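Local atomic coordinates of methyltransferase-like protein 5 (Pyrococcus horikoshii, PDB entry 1WY7), a protein that binds S-adenosyl-L-homocysteine in a methyltransferase fold and is probably an S-adenosylmethionine-dependent methyltransferase acting on RNA. Residues Asn20-Leu25 against Asp81-Asp86; Lys14-Lys19 against Leu88-Gly93; Phe133-Phe138 against Trp163-Val168. One frame throughout, in Å; residues are numbered along the deposited sequence.

Contact 1: residues Asn20-Leu25 against Asp81-Asp86; sequences NPKVWL and DKEAVD. With SAH (S-adenosyl-L-homocysteine), chain E.
A salt-bridge network at the rim of the S-adenosyl-L-homocysteine pocket joins Lys-22 to Asp-81 and Glu-83, where the loop after helix 6-13 passes the first turn of helix 82-91. The ammonium group of Lys-22 sits between two carboxylates: NZ lies 2.6 Å from Glu-83 OE1, a short bond, and 3.2 Å from Asp-81 OD1, a weak one. Glu-83 OE1 is approached from above its carboxylate plane, with NZ 56° out of it, and the lysine and glutamate chains meet nearly perpendicular. The Lys-22 chain runs extended to CE and bends only at its last torsion (chi4 57°), a turn that places NZ beside Glu-83 while CD stays 3.2 Å from Asp-81 OD1.

Asp-81 divides its carboxylate between two tasks. OD2 takes the backbone N of Glu-83 at 3.0 Å, the capping bond of an N-cap aspartate, with the N-H coming from above the carboxylate plane, whereas OD1 faces the loop and also accepts from Gln-27 NE2. The negative carboxylates and the ammonium group probably stabilise one another's charged states. Leu-25 adds an apolar touch, its CD1 4.4 Å from Asp-81 CB, and its carbonyl O approaches the ligand ribose, 3.6 Å from C2' of SAH.

Gln-27 also accepts from the backbone N of Lys-22, and Glu-79, at the end of strand 74-79, from that of Asp-81; both residues bind the ligand themselves. The contact thus lies where strand 74-79 passes into helix 82-91, whose Val-85 packs on strand 99-103 at the sheet edge, and the loop between helices 6-13 and 32-44 packs against the start of helix 82-91.

Contact 2: residues Lys14-Lys19 against Leu88-Gly93; sequences KLKGFK and LIENLG. With SAH (S-adenosyl-L-homocysteine), chain E.
In this Rossmann-like methyltransferase fold, the loop that follows helix 6-13 is fastened to the last turn of helix 82-91 by a side-chain amide that pairs with the backbone of one residue. The hydrogen bonds come first. Asn-91 OD1 accepts from Lys-16 N at 3.0 Å, and Asn-91 ND2 donates to Lys-16 O, also at 3.0 Å and fairly straight (162°). Bonding N and O of one residue, as an adjacent strand does, fixes the flip of the amide and limits its rotation, and Lys-16 O lies close to the amide plane. ND2 has a further acceptor in Thr-60 O, so this buried group is satisfied at both ends and also ties in the loop before helix 62-69.

Van der Waals contacts cover one face of the amide: Leu-15 CB and CD2 lie over it, with CD2 3.9 Å from Asn-91 CB, and the leucine side chain continues toward Tyr-65 of helix 62-69. In Lys-16, a bend at chi2 (59°) sets CD end-on beyond Asn-91 OD1, 3.4 Å away.

The charged pair is looser and more exposed. Lys-16 NZ and Glu-90 OE2 form a salt bridge at 3.6 Å, one position earlier on the helix than the asparagine.

Farther along the loop, Phe-18 reaches the ligand and rests on Ala-84 of helix 82-91. O3' of SAH lies at the edge of its ring, near the ring plane, 3.2 Å from Phe-18 CZ.

Contact 3: residues Phe133-Phe138 against Trp163-Val168; sequences FLLKAF and WEHGFV. With SAH (S-adenosyl-L-homocysteine), chain E.
Phe-138 and Phe-167 both carry CG anti to the carbonyl carbon (chi1 -66° and -78°), and from helix 131-140 and strand 167-179 their side chains run antiparallel alongside each other until the rings overlap. The result is an offset stack, centroids 4.5 Å apart and planes at 26°. Phe-138 CD2 stands over the centre of the Phe-167 ring, 3.6 Å from Phe-167 CG, while Phe-167 CB lies over a face of the Phe-138 ring. The far end of the Phe-167 ring reaches the helix backbone, its CZ 3.5 Å from Phe-138 O.

His-165 joins from the turn before the strand. Its CB approaches Phe-138 CD1 at 3.8 Å, and its imidazole meets the ring of Phe-161. The turn between helix 152-164 and strand 167-179 is a Schellman motif: Gly-166, with positive phi, ends the helix, its N hydrogen-bonded to Trp-163 O at 2.9 Å and Phe-167 N to Ser-162 O, and the chain enters the strand directly at Phe-167. Replacing Phe-167 by an alanine would probably leave the Phe-138 ring without its stacking partner and open a gap between helix and strand.

At the start of the helical segment, Phe-133 touches the ligand adenine instead, its CZ 3.4 Å from C4 of SAH. Phe-138 also meets Phe-200 of strand 191-202 edge-to-face and packs on Val-144 of strand 143-149, while Ala-137 lies on strand 115-118. Helix 131-140 therefore covers this part of the sheet, with the end of helix 152-164 beside it and the outermost strand, 167-179, beginning against Phe-138.

From the N terminus, the loop after helix 6-13 supplies residues 14-19 and then 20-25. Both meet helix 82-91, 20-25 at its start and 14-19 at its end, so contact 1 closes a loop nested inside that of contact 2, and the two touch through Lys-19, which makes a weak ion pair with Asp-81 and packs on Glu-83. Contact 3 follows in series, joining helix 131-140 to the turn between helix 152-164 and strand 167-179 and closing a shorter loop that holds strand 143-149. Its centre lies about 29 Å from that of contact 2, on the opposite side of the chain's centre. The ligand lies between, and each contact includes one residue that touches it.

Contact 1: residues Asn20-Leu25 against Asp81-Asp86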
loop_
_atom_site.group_PDB
_atom_site.type_symbol
_atom_site.label_atom_id
_atom_site.label_comp_id
_atom_site.label_asym_id
_atom_site.label_seq_id
_atom_site.Cartn_x
_atom_site.Cartn_y
_atom_site.Cartn_z
ATOM N N ASN A 20 11.886 0.763 14.970
ATOM C CA ASN A 20 11.923 2.114 15.521
ATOM C C ASN A 20 11.347 3.043 14.459
ATOM O O ASN A 20 12.076 3.638 13.664
ATOM C CB ASN A 20 13.354 2.536 15.871
ATOM C CG ASN A 20 13.395 3.696 16.861
ATOM O OD1 ASN A 20 12.414 4.428 17.029
ATOM N ND2 ASN A 20 14.541 3.872 17.513
ATOM N N PRO A 21 10.016 3.179 14.444
ATOM C CA PRO A 21 9.291 4.019 13.488
ATOM C C PRO A 21 9.829 5.429 13.316
ATOM O O PRO A 21 9.998 6.163 14.290
ATOM C CB PRO A 21 7.870 4.043 14.047
ATOM C CG PRO A 21 7.771 2.787 14.818
ATOM C CD PRO A 21 9.104 2.694 15.495
ATOM N N LYS A 22 10.080 5.804 12.067
ATOM C CA LYS A 22 10.553 7.140 11.747
ATOM C C LYS A 22 9.286 7.903 11.368
ATOM O O LYS A 22 8.738 7.724 10.280
ATOM C CB LYS A 22 11.550 7.070 10.584
ATOM C CG LYS A 22 12.795 6.250 10.923
ATOM C CD LYS A 22 13.642 5.926 9.698
ATOM C CE LYS A 22 15.013 5.382 10.101
ATOM N NZ LYS A 22 14.914 4.173 10.968
ATOM N N VAL A 23 8.810 8.746 12.277
ATOM C CA VAL A 23 7.576 9.470 12.026
ATOM C C VAL A 23 7.595 10.384 10.812
ATOM O O VAL A 23 6.569 10.531 10.144
ATOM C CB VAL A 23 7.119 10.261 13.279
ATOM C CG1 VAL A 23 5.793 10.977 12.998
ATOM C CG2 VAL A 23 6.952 9.303 14.463
ATOM N N TRP A 24 8.746 10.976 10.503
ATOM C CA TRP A 24 8.840 11.875 9.355
ATOM C C TRP A 24 8.660 11.123 8.041
ATOM O O TRP A 24 8.535 11.731 6.979
ATOM C CB TRP A 24 10.180 12.614 9.365
ATOM C CG TRP A 24 11.343 11.735 9.231
ATOM C CD1 TRP A 24 11.939 11.334 8.072
ATOM C CD2 TRP A 24 12.068 11.121 10.294
ATOM N NE1 TRP A 24 12.996 10.503 8.350
ATOM C CE2 TRP A 24 13.099 10.355 9.709
ATOM C CE3 TRP A 24 11.947 11.139 11.690
ATOM C CZ2 TRP A 24 14.010 9.612 10.474
ATOM C CZ3 TRP A 24 12.848 10.403 12.452
ATOM C CH2 TRP A 24 13.868 9.648 11.840
ATOM N N LEU A 25 8.659 9.798 8.122
ATOM C CA LEU A 25 8.459 8.959 6.946
ATOM C C LEU A 25 7.098 8.263 7.070
ATOM O O LEU A 25 6.775 7.373 6.281
ATOM C CB LEU A 25 9.552 7.890 6.839
ATOM C CG LEU A 25 10.989 8.295 6.513
ATOM C CD1 LEU A 25 11.830 7.030 6.341
ATOM C CD2 LEU A 25 11.017 9.125 5.236
ATOM N N ASP A 81 13.668 2.736 3.494
ATOM C CA ASP A 81 14.348 2.463 4.746
ATOM C C ASP A 81 14.786 1.013 4.979
ATOM O O ASP A 81 13.963 0.123 5.185
ATOM C CB ASP A 81 13.466 2.943 5.901
ATOM C CG ASP A 81 14.146 2.818 7.248
ATOM O OD1 ASP A 81 13.494 3.109 8.270
ATOM O OD2 ASP A 81 15.335 2.428 7.296
ATOM N N LYS A 82 16.099 0.800 4.964
ATOM C CA LYS A 82 16.690 -0.520 5.175
ATOM C C LYS A 82 16.196 -1.199 6.454
ATOM O O LYS A 82 15.945 -2.408 6.468
ATOM C CB LYS A 82 18.217 -0.399 5.225
ATOM C CG LYS A 82 18.955 -1.648 5.717
ATOM C CD LYS A 82 18.601 -2.896 4.908
ATOM C CE LYS A 82 19.604 -4.035 5.157
ATOM N NZ LYS A 82 19.823 -4.323 6.608
ATOM N N GLU A 83 16.069 -0.425 7.525
ATOM C CA GLU A 83 15.606 -0.966 8.801
ATOM C C GLU A 83 14.200 -1.551 8.720
ATOM O O GLU A 83 13.844 -2.449 9.482
ATOM C CB GLU A 83 15.649 0.117 9.868
ATOM C CG GLU A 83 17.052 0.464 10.313
ATOM C CD GLU A 83 17.087 1.750 11.107
ATOM O OE1 GLU A 83 17.032 2.837 10.481
ATOM O OE2 GLU A 83 17.154 1.671 12.355
ATOM N N ALA A 84 13.402 -1.029 7.796
ATOM C CA ALA A 84 12.052 -1.526 7.598
ATOM C C ALA A 84 12.158 -2.819 6.795
ATOM O O ALA A 84 11.419 -3.772 7.034
ATOM C CB ALA A 84 11.210 -0.485 6.843
ATOM N N VAL A 85 13.091 -2.846 5.849
ATOM C CA VAL A 85 13.302 -4.022 5.018
ATOM C C VAL A 85 13.703 -5.230 5.865
ATOM O O VAL A 85 13.333 -6.356 5.543
ATOM C CB VAL A 85 14.373 -3.730 3.937
ATOM C CG1 VAL A 85 14.654 -4.982 3.096
ATOM C CG2 VAL A 85 13.883 -2.603 3.045
ATOM N N ASP A 86 14.445 -5.000 6.950
ATOM C CA ASP A 86 14.846 -6.110 7.819
ATOM C C ASP A 86 13.601 -6.840 8.329
ATOM O O ASP A 86 13.555 -8.068 8.342
ATOM C CB ASP A 86 15.665 -5.622 9.019
ATOM C CG ASP A 86 16.976 -4.973 8.617
ATOM O OD1 ASP A 86 17.657 -5.493 7.704
ATOM O OD2 ASP A 86 17.329 -3.939 9.228
HETATM N N SAH E . 3.854 -1.063 7.104
HETATM C CA SAH E . 2.977 -0.568 6.024
HETATM C CB SAH E . 3.707 0.603 5.344
HETATM C CG SAH E . 3.285 1.828 6.074
HETATM S SD SAH E . 3.909 3.479 5.709
HETATM C C SAH E . 2.672 -1.743 5.135
HETATM O O SAH E . 2.816 -2.910 5.615
HETATM O OXT SAH E . 2.300 -1.426 3.956
HETATM C "C5'" SAH E . 4.655 3.406 4.094
HETATM C "C4'" SAH E . 6.184 3.335 3.968
HETATM O "O4'" SAH E . 6.631 4.346 3.031
HETATM C "C3'" SAH E . 6.994 3.677 5.221
HETATM O "O3'" SAH E . 7.430 2.392 5.706
HETATM C "C2'" SAH E . 8.211 4.483 4.738
HETATM O "O2'" SAH E . 9.517 4.180 5.174
HETATM C "C1'" SAH E . 8.021 4.483 3.211
HETATM N N9 SAH E . 8.460 5.702 2.547
HETATM C C8 SAH E . 8.346 7.028 2.928
HETATM N N7 SAH E . 8.844 7.874 2.062
HETATM C C5 SAH E . 9.322 7.065 1.035
HETATM C C6 SAH E . 9.961 7.337 -0.205
HETATM N N6 SAH E . 10.229 8.597 -0.612
HETATM N N1 SAH E . 10.326 6.296 -1.026
HETATM C C2 SAH E . 10.048 5.035 -0.620
HETATM N N3 SAH E . 9.444 4.648 0.527
HETATM C C4 SAH E . 9.096 5.722 1.323
#

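Contact 2: residues Lys14-Lys19 against Leu88-Gly93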
loop_
_atom_site.group_PDB
_atom_site.type_symbol
_atom_site.label_atom_id
_atom_site.label_comp_id
_atom_site.label_asym_id
_atom_site.label_seq_id
_atom_site.Cartn_x
_atom_site.Cartn_y
_atom_site.Cartn_z
ATOM N N LYS A 14 -0.745 -10.378 12.771
ATOM C CA LYS A 14 0.275 -11.163 13.454
ATOM C C LYS A 14 1.703 -10.879 13.001
ATOM O O LYS A 14 2.655 -11.350 13.624
ATOM C CB LYS A 14 -0.025 -12.650 13.295
ATOM C CG LYS A 14 -1.271 -13.076 14.045
ATOM C CD LYS A 14 -1.628 -14.517 13.761
ATOM C CE LYS A 14 -2.823 -14.939 14.598
ATOM N NZ LYS A 14 -3.179 -16.361 14.338
ATOM N N LEU A 15 1.855 -10.108 11.928
ATOM C CA LEU A 15 3.180 -9.755 11.413
ATOM C C LEU A 15 3.886 -8.770 12.337
ATOM O O LEU A 15 3.244 -7.997 13.046
ATOM C CB LEU A 15 3.071 -9.126 10.017
ATOM C CG LEU A 15 2.564 -9.988 8.852
ATOM C CD1 LEU A 15 2.610 -9.181 7.552
ATOM C CD2 LEU A 15 3.434 -11.226 8.720
ATOM N N LYS A 16 5.214 -8.792 12.315
ATOM C CA LYS A 16 6.013 -7.886 13.135
ATOM C C LYS A 16 5.921 -6.453 12.618
ATOM O O LYS A 16 5.821 -6.240 11.414
ATOM C CB LYS A 16 7.474 -8.347 13.138
ATOM C CG LYS A 16 7.700 -9.653 13.888
ATOM C CD LYS A 16 6.875 -10.792 13.293
ATOM C CE LYS A 16 6.732 -11.979 14.256
ATOM N NZ LYS A 16 8.011 -12.703 14.503
ATOM N N GLY A 17 5.948 -5.479 13.530
ATOM C CA GLY A 17 5.875 -4.076 13.145
ATOM C C GLY A 17 7.249 -3.436 13.034
ATOM O O GLY A 17 8.268 -4.127 13.115
ATOM N N PHE A 18 7.284 -2.117 12.842
ATOM C CA PHE A 18 8.546 -1.380 12.722
ATOM C C PHE A 18 9.368 -1.413 14.008
ATOM O O PHE A 18 8.831 -1.247 15.095
ATOM C CB PHE A 18 8.290 0.088 12.374
ATOM C CG PHE A 18 7.764 0.315 10.987
ATOM C CD1 PHE A 18 6.395 0.339 10.740
ATOM C CD2 PHE A 18 8.640 0.527 9.925
ATOM C CE1 PHE A 18 5.906 0.576 9.456
ATOM C CE2 PHE A 18 8.164 0.763 8.636
ATOM C CZ PHE A 18 6.793 0.789 8.401
ATOM N N LYS A 19 10.672 -1.613 13.867
ATOM C CA LYS A 19 11.606 -1.652 14.995
ATOM C C LYS A 19 11.625 -0.300 15.724
ATOM O O LYS A 19 11.430 -0.223 16.943
ATOM C CB LYS A 19 13.014 -1.960 14.473
ATOM C CG LYS A 19 13.663 -0.805 13.662
ATOM C CD LYS A 19 12.807 -0.343 12.461
ATOM C CE LYS A 19 13.127 1.110 12.078
ATOM N NZ LYS A 19 12.345 1.618 10.898
ATOM N N LEU A 88 10.585 -6.566 6.952
ATOM C CA LEU A 88 9.905 -7.023 5.741
ATOM C C LEU A 88 10.365 -8.431 5.360
ATOM O O LEU A 88 9.541 -9.323 5.147
ATOM C CB LEU A 88 10.193 -6.035 4.599
ATOM C CG LEU A 88 9.703 -6.137 3.144
ATOM C CD1 LEU A 88 10.115 -7.455 2.516
ATOM C CD2 LEU A 88 8.226 -5.964 3.089
ATOM N N ILE A 89 11.676 -8.624 5.280
ATOM C CA ILE A 89 12.237 -9.917 4.901
ATOM C C ILE A 89 11.810 -11.031 5.844
ATOM O O ILE A 89 11.494 -12.135 5.413
ATOM C CB ILE A 89 13.770 -9.867 4.872
ATOM C CG1 ILE A 89 14.229 -8.693 4.009
ATOM C CG2 ILE A 89 14.326 -11.175 4.340
ATOM C CD1 ILE A 89 13.650 -8.674 2.637
ATOM N N GLU A 90 11.801 -10.736 7.137
ATOM C CA GLU A 90 11.406 -11.748 8.094
ATOM C C GLU A 90 9.917 -12.052 7.964
ATOM O O GLU A 90 9.515 -13.216 8.002
ATOM C CB GLU A 90 11.732 -11.309 9.523
ATOM C CG GLU A 90 11.735 -12.481 10.491
ATOM C CD GLU A 90 11.905 -12.060 11.930
ATOM O OE1 GLU A 90 12.810 -11.244 12.198
ATOM O OE2 GLU A 90 11.141 -12.552 12.795
ATOM N N ASN A 91 9.101 -11.017 7.796
ATOM C CA ASN A 91 7.666 -11.224 7.662
ATOM C C ASN A 91 7.290 -12.068 6.440
ATOM O O ASN A 91 6.377 -12.889 6.514
ATOM C CB ASN A 91 6.934 -9.877 7.614
ATOM C CG ASN A 91 6.747 -9.264 8.989
ATOM O OD1 ASN A 91 6.618 -9.975 9.977
ATOM N ND2 ASN A 91 6.706 -7.941 9.053
ATOM N N LEU A 92 7.992 -11.870 5.324
ATOM C CA LEU A 92 7.708 -12.619 4.093
ATOM C C LEU A 92 8.535 -13.902 3.971
ATOM O O LEU A 92 8.634 -14.487 2.888
ATOM C CB LEU A 92 7.978 -11.758 2.856
ATOM C CG LEU A 92 7.250 -10.422 2.670
ATOM C CD1 LEU A 92 7.353 -10.005 1.200
ATOM C CD2 LEU A 92 5.807 -10.544 3.060
ATOM N N GLY A 93 9.130 -14.324 5.085
ATOM C CA GLY A 93 9.946 -15.527 5.090
ATOM C C GLY A 93 9.343 -16.758 4.431
ATOM O O GLY A 93 10.047 -17.497 3.770
HETATM N N SAH E . 3.854 -1.063 7.104
HETATM C CA SAH E . 2.977 -0.568 6.024
HETATM C CB SAH E . 3.707 0.603 5.344
HETATM C CG SAH E . 3.285 1.828 6.074
HETATM S SD SAH E . 3.909 3.479 5.709
HETATM C C SAH E . 2.672 -1.743 5.135
HETATM O O SAH E . 2.816 -2.910 5.615
HETATM O OXT SAH E . 2.300 -1.426 3.956
HETATM C "C5'" SAH E . 4.655 3.406 4.094
HETATM C "C4'" SAH E . 6.184 3.335 3.968
HETATM O "O4'" SAH E . 6.631 4.346 3.031
HETATM C "C3'" SAH E . 6.994 3.677 5.221
HETATM O "O3'" SAH E . 7.430 2.392 5.706
HETATM C "C2'" SAH E . 8.211 4.483 4.738
HETATM O "O2'" SAH E . 9.517 4.180 5.174
HETATM C "C1'" SAH E . 8.021 4.483 3.211
HETATM N N9 SAH E . 8.460 5.702 2.547
HETATM C C8 SAH E . 8.346 7.028 2.928
HETATM N N7 SAH E . 8.844 7.874 2.062
HETATM C C5 SAH E . 9.322 7.065 1.035
HETATM C C6 SAH E . 9.961 7.337 -0.205
HETATM N N6 SAH E . 10.229 8.597 -0.612
HETATM N N1 SAH E . 10.326 6.296 -1.026
HETATM C C2 SAH E . 10.048 5.035 -0.620
HETATM N N3 SAH E . 9.444 4.648 0.527
HETATM C C4 SAH E . 9.096 5.722 1.323
#

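Contact 3: residues Phe133-Phe138 against Trp163-Val168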
loop_
_atom_site.group_PDB
_atom_site.type_symbol
_atom_site.label_atom_id
_atom_site.label_comp_id
_atom_site.label_asym_id
_atom_site.label_seq_id
_atom_site.Cartn_x
_atom_site.Cartn_y
_atom_site.Cartn_z
ATOM N N PHE A 133 4.516 8.960 -4.996
ATOM C CA PHE A 133 3.959 7.605 -5.038
ATOM C C PHE A 133 2.870 7.453 -6.113
ATOM O O PHE A 133 2.876 6.486 -6.873
ATOM C CB PHE A 133 3.401 7.209 -3.660
ATOM C CG PHE A 133 4.465 6.922 -2.633
ATOM C CD1 PHE A 133 5.125 7.958 -1.968
ATOM C CD2 PHE A 133 4.832 5.611 -2.356
ATOM C CE1 PHE A 133 6.142 7.680 -1.037
ATOM C CE2 PHE A 133 5.841 5.321 -1.431
ATOM C CZ PHE A 133 6.496 6.351 -0.773
ATOM N N LEU A 134 1.945 8.409 -6.178
ATOM C CA LEU A 134 0.883 8.361 -7.179
ATOM C C LEU A 134 1.488 8.476 -8.573
ATOM O O LEU A 134 1.113 7.721 -9.470
ATOM C CB LEU A 134 -0.133 9.474 -6.940
ATOM C CG LEU A 134 -0.982 9.253 -5.690
ATOM C CD1 LEU A 134 -1.650 10.546 -5.268
ATOM C CD2 LEU A 134 -2.006 8.162 -5.979
ATOM N N LEU A 135 2.432 9.406 -8.753
ATOM C CA LEU A 135 3.094 9.566 -10.054
ATOM C C LEU A 135 3.761 8.266 -10.494
ATOM O O LEU A 135 3.585 7.834 -11.620
ATOM C CB LEU A 135 4.158 10.680 -10.015
ATOM C CG LEU A 135 3.715 12.067 -10.491
ATOM C CD1 LEU A 135 4.884 13.057 -10.366
ATOM C CD2 LEU A 135 3.238 11.975 -11.937
ATOM N N LYS A 136 4.546 7.661 -9.609
ATOM C CA LYS A 136 5.225 6.409 -9.934
ATOM C C LYS A 136 4.222 5.287 -10.225
ATOM O O LYS A 136 4.365 4.555 -11.199
ATOM C CB LYS A 136 6.144 6.006 -8.783
ATOM C CG LYS A 136 6.894 4.709 -8.999
ATOM C CD LYS A 136 7.741 4.762 -10.261
ATOM C CE LYS A 136 8.732 5.924 -10.220
ATOM N NZ LYS A 136 9.456 6.009 -11.508
ATOM N N ALA A 137 3.212 5.149 -9.373
ATOM C CA ALA A 137 2.193 4.114 -9.566
ATOM C C ALA A 137 1.546 4.261 -10.943
ATOM O O ALA A 137 1.408 3.293 -11.682
ATOM C CB ALA A 137 1.107 4.204 -8.457
ATOM N N PHE A 138 1.152 5.479 -11.293
ATOM C CA PHE A 138 0.528 5.714 -12.594
ATOM C C PHE A 138 1.479 5.415 -13.750
ATOM O O PHE A 138 1.066 4.973 -14.822
ATOM C CB PHE A 138 0.042 7.156 -12.670
ATOM C CG PHE A 138 -1.069 7.457 -11.715
ATOM C CD1 PHE A 138 -1.231 8.733 -11.199
ATOM C CD2 PHE A 138 -1.946 6.450 -11.315
ATOM C CE1 PHE A 138 -2.242 9.008 -10.297
ATOM C CE2 PHE A 138 -2.963 6.713 -10.417
ATOM C CZ PHE A 138 -3.112 7.996 -9.904
ATOM N N TRP A 163 -6.826 12.088 -12.795
ATOM C CA TRP A 163 -7.375 12.408 -14.103
ATOM C C TRP A 163 -6.318 13.023 -15.014
ATOM O O TRP A 163 -6.168 12.623 -16.169
ATOM C CB TRP A 163 -8.544 13.378 -13.975
ATOM C CG TRP A 163 -9.214 13.612 -15.282
ATOM C CD1 TRP A 163 -9.317 14.796 -15.951
ATOM C CD2 TRP A 163 -9.841 12.625 -16.107
ATOM N NE1 TRP A 163 -9.970 14.607 -17.144
ATOM C CE2 TRP A 163 -10.305 13.284 -17.267
ATOM C CE3 TRP A 163 -10.060 11.246 -15.981
ATOM C CZ2 TRP A 163 -10.973 12.613 -18.297
ATOM C CZ3 TRP A 163 -10.726 10.579 -17.006
ATOM C CH2 TRP A 163 -11.174 11.265 -18.150
ATOM N N GLU A 164 -5.586 13.995 -14.487
ATOM C CA GLU A 164 -4.550 14.652 -15.263
ATOM C C GLU A 164 -3.503 13.661 -15.718
ATOM O O GLU A 164 -2.767 13.927 -16.657
ATOM C CB GLU A 164 -3.887 15.731 -14.437
ATOM C CG GLU A 164 -4.861 16.735 -13.925
ATOM C CD GLU A 164 -4.180 17.840 -13.166
ATOM O OE1 GLU A 164 -4.907 18.639 -12.548
ATOM O OE2 GLU A 164 -2.926 17.909 -13.196
ATOM N N HIS A 165 -3.433 12.512 -15.053
ATOM C CA HIS A 165 -2.449 11.508 -15.435
ATOM C C HIS A 165 -3.059 10.320 -16.160
ATOM O O HIS A 165 -2.454 9.250 -16.232
ATOM C CB HIS A 165 -1.658 11.058 -14.207
ATOM C CG HIS A 165 -0.723 12.105 -13.694
ATOM N ND1 HIS A 165 0.495 12.368 -14.287
ATOM C CD2 HIS A 165 -0.852 13.008 -12.691
ATOM C CE1 HIS A 165 1.071 13.384 -13.673
ATOM N NE2 HIS A 165 0.278 13.792 -12.702
ATOM N N GLY A 166 -4.256 10.523 -16.704
ATOM C CA GLY A 166 -4.926 9.478 -17.458
ATOM C C GLY A 166 -5.539 8.317 -16.693
ATOM O O GLY A 166 -5.701 7.228 -17.254
ATOM N N PHE A 167 -5.882 8.532 -15.426
ATOM C CA PHE A 167 -6.493 7.477 -14.611
ATOM C C PHE A 167 -7.830 7.905 -14.021
ATOM O O PHE A 167 -8.054 9.079 -13.724
ATOM C CB PHE A 167 -5.554 7.056 -13.462
ATOM C CG PHE A 167 -4.428 6.150 -13.894
ATOM C CD1 PHE A 167 -3.377 6.636 -14.675
ATOM C CD2 PHE A 167 -4.435 4.802 -13.547
ATOM C CE1 PHE A 167 -2.358 5.790 -15.107
ATOM C CE2 PHE A 167 -3.423 3.947 -13.974
ATOM C CZ PHE A 167 -2.382 4.439 -14.756
ATOM N N VAL A 168 -8.719 6.939 -13.854
ATOM C CA VAL A 168 -10.025 7.196 -13.270
ATOM C C VAL A 168 -10.256 6.289 -12.074
ATOM O O VAL A 168 -9.816 5.138 -12.059
ATOM C CB VAL A 168 -11.156 6.941 -14.265
ATOM C CG1 VAL A 168 -11.378 8.163 -15.104
ATOM C CG2 VAL A 168 -10.818 5.744 -15.129
HETATM N N SAH E . 3.854 -1.063 7.104
HETATM C CA SAH E . 2.977 -0.568 6.024
HETATM C CB SAH E . 3.707 0.603 5.344
HETATM C CG SAH E . 3.285 1.828 6.074
HETATM S SD SAH E . 3.909 3.479 5.709
HETATM C C SAH E . 2.672 -1.743 5.135
HETATM O O SAH E . 2.816 -2.910 5.615
HETATM O OXT SAH E . 2.300 -1.426 3.956
HETATM C "C5'" SAH E . 4.655 3.406 4.094
HETATM C "C4'" SAH E . 6.184 3.335 3.968
HETATM O "O4'" SAH E . 6.631 4.346 3.031
HETATM C "C3'" SAH E . 6.994 3.677 5.221
HETATM O "O3'" SAH E . 7.430 2.392 5.706
HETATM C "C2'" SAH E . 8.211 4.483 4.738
HETATM O "O2'" SAH E . 9.517 4.180 5.174
HETATM C "C1'" SAH E . 8.021 4.483 3.211
HETATM N N9 SAH E . 8.460 5.702 2.547
HETATM C C8 SAH E . 8.346 7.028 2.928
HETATM N N7 SAH E . 8.844 7.874 2.062
HETATM C C5 SAH E . 9.322 7.065 1.035
HETATM C C6 SAH E . 9.961 7.337 -0.205
HETATM N N6 SAH E . 10.229 8.597 -0.612
HETATM N N1 SAH E . 10.326 6.296 -1.026
HETATM C C2 SAH E . 10.048 5.035 -0.620
HETATM N N3 SAH E . 9.444 4.648 0.527
HETATM C C4 SAH E . 9.096 5.722 1.323
#